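Local coordinates for Lysine/ornithine decarboxylase (Selenomonas ruminantium, PDB 5GJO), which decarboxylates both L-lysine and L-ornithine, giving cadaverine and putrescine, with pyridoxal 5'-phosphate as cofactor and as a homodimer, at residues A105-N110 with K127-A132; E193-A198 with T213-G218. The protein carries 2 engineered substitutions. All coordinates share one frame; numbering follows the deposited sequence.

Contact 1 (A105-N110 with K127-A132); sequences AAADYN and KAVPGA
V129 lays one methyl against the helix backbone at A107: its CG2 lies 4.0 Å from A107 CA. The methyl A107 CB is slightly farther from V129 CG2, at 4.3 Å. The valine thus meets the flank of the helical turn, where small side chains let the two backbones come close, 5.9 Å between the CA atoms of A107 and V129. CG2 stands anti to the carbonyl carbon of V129 and CG1 anti to its backbone N (chi1 -172°), which gives the contact to the CG2 branch. In return, A107 CB comes to 3.9 Å from the carbonyl oxygen A128 O, a van der Waals touch. A106 and A128 also direct their CB atoms toward the opposite segment. No hydrogen bond spans the contact. On the sheet side, F114 of strand 113-116 touches A106, V129 and A132. The contact sits near the C-terminal ends of both helices: N110, at positive phi, forms a Schellman motif after the last turn of helix 100-109, and V129, first residue beyond helix 122-128, starts a type II turn to A132, with G131 at positive phi. Such packing between C-terminal ends of neighbouring outer helices belongs to the α/β (TIM) barrel that binds the cofactor.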
loop_
_atom_site.group_PDB
_atom_site.type_symbol
_atom_site.label_atom_id
_atom_site.label_comp_id
_atom_site.label_asym_id
_atom_site.label_seq_id
_atom_site.Cartn_x
_atom_site.Cartn_y
_atom_site.Cartn_z
ATOM N N ALA A 105 8.828 15.150 -17.875
ATOM C CA ALA A 105 8.403 14.063 -18.780
ATOM C C ALA A 105 7.414 14.514 -19.821
ATOM O O ALA A 105 7.474 14.147 -21.000
ATOM C CB ALA A 105 7.889 12.835 -17.970
ATOM N N ALA A 106 6.479 15.367 -19.415
ATOM C CA ALA A 106 5.517 15.887 -20.348
ATOM C C ALA A 106 6.216 16.640 -21.476
ATOM O O ALA A 106 5.902 16.401 -22.629
ATOM C CB ALA A 106 4.489 16.761 -19.664
ATOM N N ALA A 107 7.186 17.478 -21.119
ATOM C CA ALA A 107 7.947 18.274 -22.125
ATOM C C ALA A 107 8.684 17.319 -23.060
ATOM O O ALA A 107 8.502 17.372 -24.250
ATOM C CB ALA A 107 8.951 19.162 -21.438
ATOM N N ASP A 108 9.413 16.405 -22.469
ATOM C CA ASP A 108 10.168 15.374 -23.268
ATOM C C ASP A 108 9.315 14.597 -24.249
ATOM O O ASP A 108 9.708 14.402 -25.417
ATOM C CB ASP A 108 10.918 14.451 -22.352
ATOM C CG ASP A 108 11.985 15.186 -21.540
ATOM O OD1 ASP A 108 12.364 16.356 -21.890
ATOM O OD2 ASP A 108 12.451 14.613 -20.519
ATOM N N TYR A 109 8.087 14.232 -23.859
ATOM C CA TYR A 109 7.283 13.409 -24.718
ATOM C C TYR A 109 6.281 14.118 -25.522
ATOM O O TYR A 109 5.455 13.503 -26.222
ATOM C CB TYR A 109 6.652 12.278 -23.925
ATOM C CG TYR A 109 7.602 11.407 -23.180
ATOM C CD1 TYR A 109 8.728 10.849 -23.802
ATOM C CD2 TYR A 109 7.355 11.052 -21.841
ATOM C CE1 TYR A 109 9.602 10.036 -23.060
ATOM C CE2 TYR A 109 8.208 10.235 -21.120
ATOM C CZ TYR A 109 9.328 9.718 -21.744
ATOM O OH TYR A 109 10.144 8.906 -21.005
ATOM N N ASN A 110 6.316 15.465 -25.471
ATOM C CA ASN A 110 5.389 16.275 -26.258
ATOM C C ASN A 110 3.934 16.038 -25.765
ATOM O O ASN A 110 2.990 16.012 -26.569
ATOM C CB ASN A 110 5.471 16.021 -27.759
ATOM C CG ASN A 110 6.860 16.368 -28.355
ATOM O OD1 ASN A 110 7.456 17.359 -27.983
ATOM N ND2 ASN A 110 7.316 15.589 -29.317
ATOM N N LYS A 127 5.546 27.445 -17.953
ATOM C CA LYS A 127 6.952 27.337 -18.021
ATOM C C LYS A 127 7.404 26.015 -18.646
ATOM O O LYS A 127 8.383 25.991 -19.347
ATOM C CB LYS A 127 7.529 27.447 -16.641
ATOM C CG LYS A 127 9.028 27.467 -16.607
ATOM C CD LYS A 127 9.600 27.950 -15.284
ATOM C CE LYS A 127 10.992 27.347 -15.125
ATOM N NZ LYS A 127 11.814 28.226 -14.267
ATOM N N ALA A 128 6.747 24.905 -18.328
ATOM C CA ALA A 128 7.225 23.589 -18.732
ATOM C C ALA A 128 6.834 23.311 -20.139
ATOM O O ALA A 128 7.619 22.728 -20.861
ATOM C CB ALA A 128 6.660 22.494 -17.799
ATOM N N VAL A 129 5.622 23.674 -20.527
ATOM C CA VAL A 129 5.089 23.392 -21.856
ATOM C C VAL A 129 4.289 24.585 -22.353
ATOM O O VAL A 129 3.041 24.600 -22.396
ATOM C CB VAL A 129 4.273 22.098 -21.918
ATOM C CG1 VAL A 129 3.913 21.764 -23.375
ATOM C CG2 VAL A 129 5.053 20.953 -21.284
ATOM N N PRO A 130 5.004 25.639 -22.774
ATOM C CA PRO A 130 4.273 26.821 -23.249
ATOM C C PRO A 130 3.344 26.532 -24.391
ATOM O O PRO A 130 3.591 25.686 -25.232
ATOM C CB PRO A 130 5.387 27.835 -23.631
ATOM C CG PRO A 130 6.666 27.227 -23.243
ATOM C CD PRO A 130 6.462 25.812 -22.737
ATOM N N GLY A 131 2.176 27.155 -24.368
ATOM C CA GLY A 131 1.194 26.964 -25.384
ATOM C C GLY A 131 0.345 25.671 -25.242
ATOM O O GLY A 131 -0.484 25.413 -26.064
ATOM N N ALA A 132 0.541 24.937 -24.159
ATOM C CA ALA A 132 -0.230 23.637 -23.933
ATOM C C ALA A 132 -1.694 23.880 -23.873
ATOM O O ALA A 132 -2.140 24.966 -23.382
ATOM C CB ALA A 132 0.242 22.954 -22.639
#

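Contact 2 (E193-A198 with T213-G218); sequences EALLVA and TDLDIG
Segment 193-198 of helix 189-207 lies over strand 214-216, with nearest CA pairs L195-I217 at 8.0 Å and A198-L215 at 8.1 Å, a spacing bridged by side chains alone. L215 is the central group: its CB bond points at the helix and its two methyls divide the work. CD2 meets L195 CD2 at 3.6 Å, the closest approach of the contact, while CD1 reaches A198 CB at 3.8 Å, one helical turn further along. The leucine stretches out from the strand because its CG is anti to the backbone N (chi1 171°), which carries the forked end to the helix surface. The first bond of the L195 side chain points past the strand, but its end comes nearer; CD2 is the branch that touches, meeting both L215 and I217 on the strand side, and it lies 3.9 Å from I217 CG2. The two leucines cross at an angle, as do L195 and I217. This is the helix-on-sheet layer of a β-α-β crossover, strand 173-178, helix 189-207, strand 214-216, in the TIM-type barrel of the class-II decarboxylases. F248 adds to the cover of L215, and I217 also touches F179 and I240. The other side of the strand is polar. D214 accepts T213 OG1 at 2.7 Å through the anti lone pair of OD1, and its OD2 takes a salt bridge from R113 and a hydrogen bond from W254. G218 N, from the residue after I217, is bonded to D216 OD1 at 3.0 Å, nearly in line with the C-O bond and with an N-H...O angle of 156°: an Asx turn that ties the aspartate to the chain leaving the strand.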
loop_
_atom_site.group_PDB
_atom_site.type_symbol
_atom_site.label_atom_id
_atom_site.label_comp_id
_atom_site.label_asym_id
_atom_site.label_seq_id
_atom_site.Cartn_x
_atom_site.Cartn_y
_atom_site.Cartn_z
ATOM N N GLU A 193 -26.088 16.799 -14.415
ATOM C CA GLU A 193 -25.942 18.097 -13.761
ATOM C C GLU A 193 -24.628 18.830 -14.118
ATOM O O GLU A 193 -24.636 19.991 -14.424
ATOM C CB GLU A 193 -26.073 17.952 -12.240
ATOM C CG GLU A 193 -25.623 19.170 -11.447
ATOM C CD GLU A 193 -25.864 19.084 -9.940
ATOM O OE1 GLU A 193 -26.860 18.483 -9.535
ATOM O OE2 GLU A 193 -25.074 19.650 -9.182
ATOM N N ALA A 194 -23.517 18.112 -14.102
ATOM C CA ALA A 194 -22.223 18.660 -14.478
ATOM C C ALA A 194 -22.197 19.157 -15.897
ATOM O O ALA A 194 -21.598 20.251 -16.187
ATOM C CB ALA A 194 -21.156 17.632 -14.208
ATOM N N LEU A 195 -22.839 18.403 -16.755
ATOM C CA LEU A 195 -23.027 18.795 -18.139
ATOM C C LEU A 195 -23.778 20.127 -18.326
ATOM O O LEU A 195 -23.357 20.986 -19.149
ATOM C CB LEU A 195 -23.669 17.676 -18.932
ATOM C CG LEU A 195 -22.618 16.553 -19.164
ATOM C CD1 LEU A 195 -23.387 15.354 -19.690
ATOM C CD2 LEU A 195 -21.425 16.864 -20.065
ATOM N N LEU A 196 -24.799 20.342 -17.527
ATOM C CA LEU A 196 -25.613 21.610 -17.637
ATOM C C LEU A 196 -24.751 22.739 -17.160
ATOM O O LEU A 196 -24.763 23.818 -17.711
ATOM C CB LEU A 196 -26.857 21.549 -16.767
ATOM C CG LEU A 196 -27.901 20.604 -17.376
ATOM C CD1 LEU A 196 -28.853 20.044 -16.368
ATOM C CD2 LEU A 196 -28.735 21.225 -18.488
ATOM N N VAL A 197 -24.036 22.523 -16.068
ATOM C CA VAL A 197 -23.133 23.551 -15.563
ATOM C C VAL A 197 -22.072 23.948 -16.578
ATOM O O VAL A 197 -21.807 25.153 -16.850
ATOM C CB VAL A 197 -22.451 23.117 -14.228
ATOM C CG1 VAL A 197 -21.410 24.123 -13.792
ATOM C CG2 VAL A 197 -23.526 22.938 -13.124
ATOM N N ALA A 198 -21.481 22.931 -17.204
ATOM C CA ALA A 198 -20.441 23.195 -18.200
ATOM C C ALA A 198 -21.011 23.962 -19.422
ATOM O O ALA A 198 -20.312 24.823 -19.984
ATOM C CB ALA A 198 -19.765 21.880 -18.648
ATOM N N THR A 213 -13.513 24.429 -26.963
ATOM C CA THR A 213 -13.715 23.405 -27.990
ATOM C C THR A 213 -13.912 21.950 -27.414
ATOM O O THR A 213 -14.421 21.086 -28.138
ATOM C CB THR A 213 -12.485 23.352 -28.919
ATOM O OG1 THR A 213 -11.286 23.144 -28.221
ATOM C CG2 THR A 213 -12.282 24.696 -29.713
ATOM N N ASP A 214 -13.390 21.708 -26.212
ATOM C CA ASP A 214 -13.293 20.366 -25.623
ATOM C C ASP A 214 -13.882 20.261 -24.225
ATOM O O ASP A 214 -13.674 21.126 -23.413
ATOM C CB ASP A 214 -11.836 19.972 -25.517
ATOM C CG ASP A 214 -11.233 19.600 -26.855
ATOM O OD1 ASP A 214 -11.178 20.467 -27.715
ATOM O OD2 ASP A 214 -10.814 18.459 -27.021
ATOM N N LEU A 215 -14.564 19.155 -23.956
ATOM C CA LEU A 215 -15.177 18.927 -22.663
ATOM C C LEU A 215 -14.754 17.468 -22.245
ATOM O O LEU A 215 -14.852 16.569 -23.046
ATOM C CB LEU A 215 -16.636 18.985 -22.810
ATOM C CG LEU A 215 -17.519 18.594 -21.669
ATOM C CD1 LEU A 215 -17.316 19.623 -20.532
ATOM C CD2 LEU A 215 -18.997 18.484 -22.103
ATOM N N ASP A 216 -14.205 17.320 -21.047
ATOM C CA ASP A 216 -13.791 15.989 -20.530
ATOM C C ASP A 216 -14.677 15.727 -19.285
ATOM O O ASP A 216 -14.580 16.412 -18.285
ATOM C CB ASP A 216 -12.320 16.033 -20.213
ATOM C CG ASP A 216 -11.726 14.682 -19.827
ATOM O OD1 ASP A 216 -12.344 14.001 -19.018
ATOM O OD2 ASP A 216 -10.582 14.349 -20.265
ATOM N N ILE A 217 -15.507 14.704 -19.382
ATOM C CA ILE A 217 -16.429 14.318 -18.378
ATOM C C ILE A 217 -15.886 13.389 -17.258
ATOM O O ILE A 217 -16.679 12.992 -16.413
ATOM C CB ILE A 217 -17.671 13.650 -18.996
ATOM C CG1 ILE A 217 -17.396 12.268 -19.586
ATOM C CG2 ILE A 217 -18.268 14.558 -20.057
ATOM C CD1 ILE A 217 -18.663 11.483 -19.741
ATOM N N GLY A 218 -14.608 13.082 -17.294
ATOM C CA GLY A 218 -13.965 12.265 -16.258
ATOM C C GLY A 218 -14.420 10.820 -16.292
ATOM O O GLY A 218 -14.870 10.328 -17.352
#

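In the fold
Both contacts belong to the pyridoxal-binding barrel domain, 25 Å apart between centres and with nearest atoms about 11 Å apart, so they do not touch. Contact 1 joins two successive outer helices near their C-terminal ends, is only partly buried, and relies on alanines, one valine methyl and backbone atoms. Contact 2 is fully buried and sets a helix against its own following strand, with two leucines, an isoleucine and one alanine methyl spanning the wider spacing between backbones. The barrel sheet connects them: strand 113-116 packs against contact 1 from the sheet side, and R113 of that strand links it to D214 of contact 2.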